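Local coordinates for nickel-dependent hydrogenase large subunit (Allochromatium vinosum, PDB 3MYR), which is the nickel–iron-bearing large subunit of a heterodimeric hydrogenase that oxidises hydrogen and probably recycles the hydrogen released by nitrogenase, at residues B[106-111]-B[259-264]. Numbering follows the deposited sequence.
Sequences MHFYHL and PDTLAI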
ATOM      1  N   MET B 106      -5.334  -6.648   6.893  1.00 16.02           N
ATOM      2  CA  MET B 106      -4.623  -7.507   5.902  1.00 18.44           C
ATOM      3  C   MET B 106      -3.153  -7.571   6.281  1.00 19.69           C
ATOM      4  O   MET B 106      -2.540  -8.601   6.031  1.00 19.15           O
ATOM      5  CB  MET B 106      -4.656  -6.890   4.473  1.00 18.56           C
ATOM      6  CG  MET B 106      -6.112  -6.974   3.864  1.00 20.68           C
ATOM      7  SD  MET B 106      -5.996  -6.478   2.074  1.00 24.74           S
ATOM      8  CE  MET B 106      -5.169  -7.845   1.240  1.00 20.03           C
ATOM      9  N   HIS B 107      -2.562  -6.484   6.815  1.00 17.16           N
ATOM     10  CA  HIS B 107      -1.170  -6.664   7.236  1.00 19.02           C
ATOM     11  C   HIS B 107      -1.070  -7.810   8.249  1.00 17.87           C
ATOM     12  O   HIS B 107      -0.235  -8.722   8.136  1.00 18.33           O
ATOM     13  CB  HIS B 107      -0.537  -5.429   7.945  1.00 17.74           C
ATOM     14  CG  HIS B 107       0.847  -5.698   8.399  1.00 17.66           C
ATOM     15  ND1 HIS B 107       1.185  -5.943   9.713  1.00 16.94           N
ATOM     16  CD2 HIS B 107       1.976  -5.901   7.678  1.00 20.47           C
ATOM     17  CE1 HIS B 107       2.476  -6.195   9.790  1.00 17.59           C
ATOM     18  NE2 HIS B 107       2.980  -6.177   8.565  1.00 19.10           N
ATOM     19  N   PHE B 108      -1.912  -7.764   9.253  1.00 19.87           N
ATOM     20  CA  PHE B 108      -1.819  -8.763  10.289  1.00 19.60           C
ATOM     21  C   PHE B 108      -2.003 -10.212   9.751  1.00 20.54           C
ATOM     22  O   PHE B 108      -1.192 -11.080  10.053  1.00 19.47           O
ATOM     23  CB  PHE B 108      -2.767  -8.513  11.443  1.00 19.83           C
ATOM     24  CG  PHE B 108      -2.626  -9.581  12.538  1.00 24.16           C
ATOM     25  CD1 PHE B 108      -3.541 -10.624  12.645  1.00 18.94           C
ATOM     26  CD2 PHE B 108      -1.517  -9.556  13.394  1.00 25.10           C
ATOM     27  CE1 PHE B 108      -3.373 -11.649  13.659  1.00 25.91           C
ATOM     28  CE2 PHE B 108      -1.322 -10.518  14.387  1.00 30.92           C
ATOM     29  CZ  PHE B 108      -2.268 -11.584  14.523  1.00 30.99           C
ATOM     30  N   TYR B 109      -3.083 -10.483   9.020  1.00 19.14           N
ATOM     31  CA  TYR B 109      -3.318 -11.841   8.540  1.00 19.89           C
ATOM     32  C   TYR B 109      -2.415 -12.218   7.390  1.00 22.45           C
ATOM     33  O   TYR B 109      -1.759 -13.255   7.452  1.00 23.12           O
ATOM     34  CB  TYR B 109      -4.792 -12.118   8.211  1.00 17.25           C
ATOM     35  CG  TYR B 109      -5.603 -12.141   9.458  1.00 19.24           C
ATOM     36  CD1 TYR B 109      -5.551 -13.246  10.318  1.00 19.23           C
ATOM     37  CD2 TYR B 109      -6.267 -11.017   9.880  1.00 18.88           C
ATOM     38  CE1 TYR B 109      -6.277 -13.242  11.502  1.00 19.74           C
ATOM     39  CE2 TYR B 109      -6.973 -10.988  11.072  1.00 18.32           C
ATOM     40  CZ  TYR B 109      -6.952 -12.103  11.885  1.00 23.16           C
ATOM     41  OH  TYR B 109      -7.630 -12.098  13.082  1.00 20.97           O
ATOM     42  N   HIS B 110      -2.352 -11.387   6.363  1.00 18.91           N
ATOM     43  CA  HIS B 110      -1.815 -11.855   5.092  1.00 20.18           C
ATOM     44  C   HIS B 110      -0.338 -11.613   4.960  1.00 20.21           C
ATOM     45  O   HIS B 110       0.351 -12.360   4.247  1.00 20.94           O
ATOM     46  CB  HIS B 110      -2.624 -11.223   3.925  1.00 21.60           C
ATOM     47  CG  HIS B 110      -4.081 -11.535   4.056  1.00 21.50           C
ATOM     48  ND1 HIS B 110      -5.052 -10.571   4.068  1.00 21.20           N
ATOM     49  CD2 HIS B 110      -4.705 -12.703   4.380  1.00 18.17           C
ATOM     50  CE1 HIS B 110      -6.231 -11.132   4.316  1.00 20.19           C
ATOM     51  NE2 HIS B 110      -6.043 -12.432   4.486  1.00 20.63           N
ATOM     52  N   LEU B 111       0.179 -10.648   5.709  1.00 20.07           N
ATOM     53  CA  LEU B 111       1.636 -10.351   5.699  1.00 20.82           C
ATOM     54  C   LEU B 111       2.385 -10.812   6.961  1.00 21.94           C
ATOM     55  O   LEU B 111       3.463 -11.385   6.845  1.00 23.57           O
ATOM     56  CB  LEU B 111       1.940  -8.864   5.427  1.00 18.61           C
ATOM     57  CG  LEU B 111       1.195  -8.279   4.179  1.00 25.04           C
ATOM     58  CD1 LEU B 111       1.721  -6.847   3.878  1.00 23.77           C
ATOM     59  CD2 LEU B 111       1.338  -9.044   2.968  1.00 21.35           C
ATOM     60  N   PRO B 259      -9.120  -9.911  19.092  1.00 23.22           N
ATOM     61  CA  PRO B 259      -8.941 -11.055  20.005  1.00 23.90           C
ATOM     62  C   PRO B 259      -7.839 -12.059  19.529  1.00 24.11           C
ATOM     63  O   PRO B 259      -7.117 -12.628  20.376  1.00 22.44           O
ATOM     64  CB  PRO B 259     -10.336 -11.732  20.011  1.00 24.77           C
ATOM     65  CG  PRO B 259     -11.299 -10.587  19.643  1.00 23.06           C
ATOM     66  CD  PRO B 259     -10.508  -9.840  18.569  1.00 21.63           C
ATOM     67  N   ASP B 260      -7.667 -12.210  18.206  1.00 22.75           N
ATOM     68  CA  ASP B 260      -6.602 -13.099  17.665  1.00 23.10           C
ATOM     69  C   ASP B 260      -5.255 -12.527  18.001  1.00 22.87           C
ATOM     70  O   ASP B 260      -4.398 -13.253  18.434  1.00 22.17           O
ATOM     71  CB  ASP B 260      -6.627 -13.204  16.133  1.00 22.53           C
ATOM     72  CG  ASP B 260      -7.725 -14.138  15.615  1.00 27.32           C
ATOM     73  OD1 ASP B 260      -8.481 -14.745  16.421  1.00 29.28           O
ATOM     74  OD2 ASP B 260      -7.827 -14.275  14.380  1.00 27.00           O
ATOM     75  N   THR B 261      -5.090 -11.217  17.870  1.00 22.14           N
ATOM     76  CA  THR B 261      -3.782 -10.602  18.204  1.00 24.24           C
ATOM     77  C   THR B 261      -3.436 -10.865  19.692  1.00 25.09           C
ATOM     78  O   THR B 261      -2.293 -11.216  20.024  1.00 22.72           O
ATOM     79  CB  THR B 261      -3.839  -9.061  17.945  1.00 24.78           C
ATOM     80  OG1 THR B 261      -4.084  -8.853  16.548  1.00 24.62           O
ATOM     81  CG2 THR B 261      -2.525  -8.433  18.245  1.00 27.69           C
ATOM     82  N   LEU B 262      -4.426 -10.676  20.570  1.00 25.02           N
ATOM     83  CA  LEU B 262      -4.194 -10.879  21.997  1.00 28.31           C
ATOM     84  C   LEU B 262      -3.926 -12.343  22.354  1.00 26.47           C
ATOM     85  O   LEU B 262      -2.977 -12.596  23.089  1.00 28.53           O
ATOM     86  CB  LEU B 262      -5.318 -10.296  22.896  1.00 27.26           C
ATOM     87  CG  LEU B 262      -5.640  -8.795  22.699  1.00 35.36           C
ATOM     88  CD1 LEU B 262      -6.828  -8.325  23.617  1.00 40.37           C
ATOM     89  CD2 LEU B 262      -4.451  -7.899  22.892  1.00 39.31           C
ATOM     90  N   ALA B 263      -4.727 -13.286  21.836  1.00 26.61           N
ATOM     91  CA  ALA B 263      -4.531 -14.714  22.106  1.00 26.26           C
ATOM     92  C   ALA B 263      -3.133 -15.155  21.605  1.00 26.64           C
ATOM     93  O   ALA B 263      -2.433 -15.862  22.319  1.00 26.16           O
ATOM     94  CB  ALA B 263      -5.602 -15.574  21.437  1.00 24.32           C
ATOM     95  N   ILE B 264      -2.741 -14.733  20.403  1.00 24.53           N
ATOM     96  CA  ILE B 264      -1.404 -15.109  19.839  1.00 23.81           C
ATOM     97  C   ILE B 264      -0.241 -14.490  20.631  1.00 24.43           C
ATOM     98  O   ILE B 264       0.712 -15.200  20.999  1.00 24.02           O
ATOM     99  CB  ILE B 264      -1.307 -14.799  18.334  1.00 24.41           C
ATOM    100  CG1 ILE B 264      -2.153 -15.831  17.579  1.00 23.39           C
ATOM    101  CG2 ILE B 264       0.153 -14.888  17.788  1.00 19.64           C
ATOM    102  CD1 ILE B 264      -2.464 -15.440  16.128  1.00 23.61           C
TER
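Phe108 and Thr261 form the middle of this buried contact, where the hydroxyl oxygen of the threonine sits over the centre of the phenylalanine ring. Thr261 OG1 stands 3.8 Å above the plane of the Phe108 ring, but its hydrogen bond is made to the carbonyl oxygen of Tyr257 in its own helix, so the face is met by an oxygen engaged elsewhere. With CG anti to the backbone N (chi1 -179°), the Phe108 ring reaches across the gap to meet Thr261 and Ile264. Phe108 CZ meets Ile264 CD1 at 4.2 Å, an apolar contact made near the ring plane, while Asp260 CB approaches obliquely, 4.4 Å from Phe108 CE1. Within segment 106-111, Phe108 CD1 rests over the centre of the Tyr109 ring, 3.7 Å above its plane. Replacing Phe108 by an alanine removes the ring, which is likely to leave a gap beneath Thr261 OG1, Ile264 CD1 without its aromatic neighbour and the Tyr109 face without this support.

The segments belong to helices 86-112 and 236-265, two long helices of the large subunit's helical core, away from the nickel–iron site. The axes of segments 106-111 and 259-264 are 11.9 Å apart at closest approach and inclined at 58°, a separation bridged by the long aromatic side chains. Helix 181-201 flanks the pair, its His190 touching both Tyr109 and Asp260.

The polar component is a hydrogen bond from Tyr109 OH to Asp260 OD2, modelled at 2.5 Å; the position of OD2 is less certain, and the short length deserves little weight. As modelled, OD2 lies at the edge of the tyrosine ring, with the ring and carboxylate planes 74° apart.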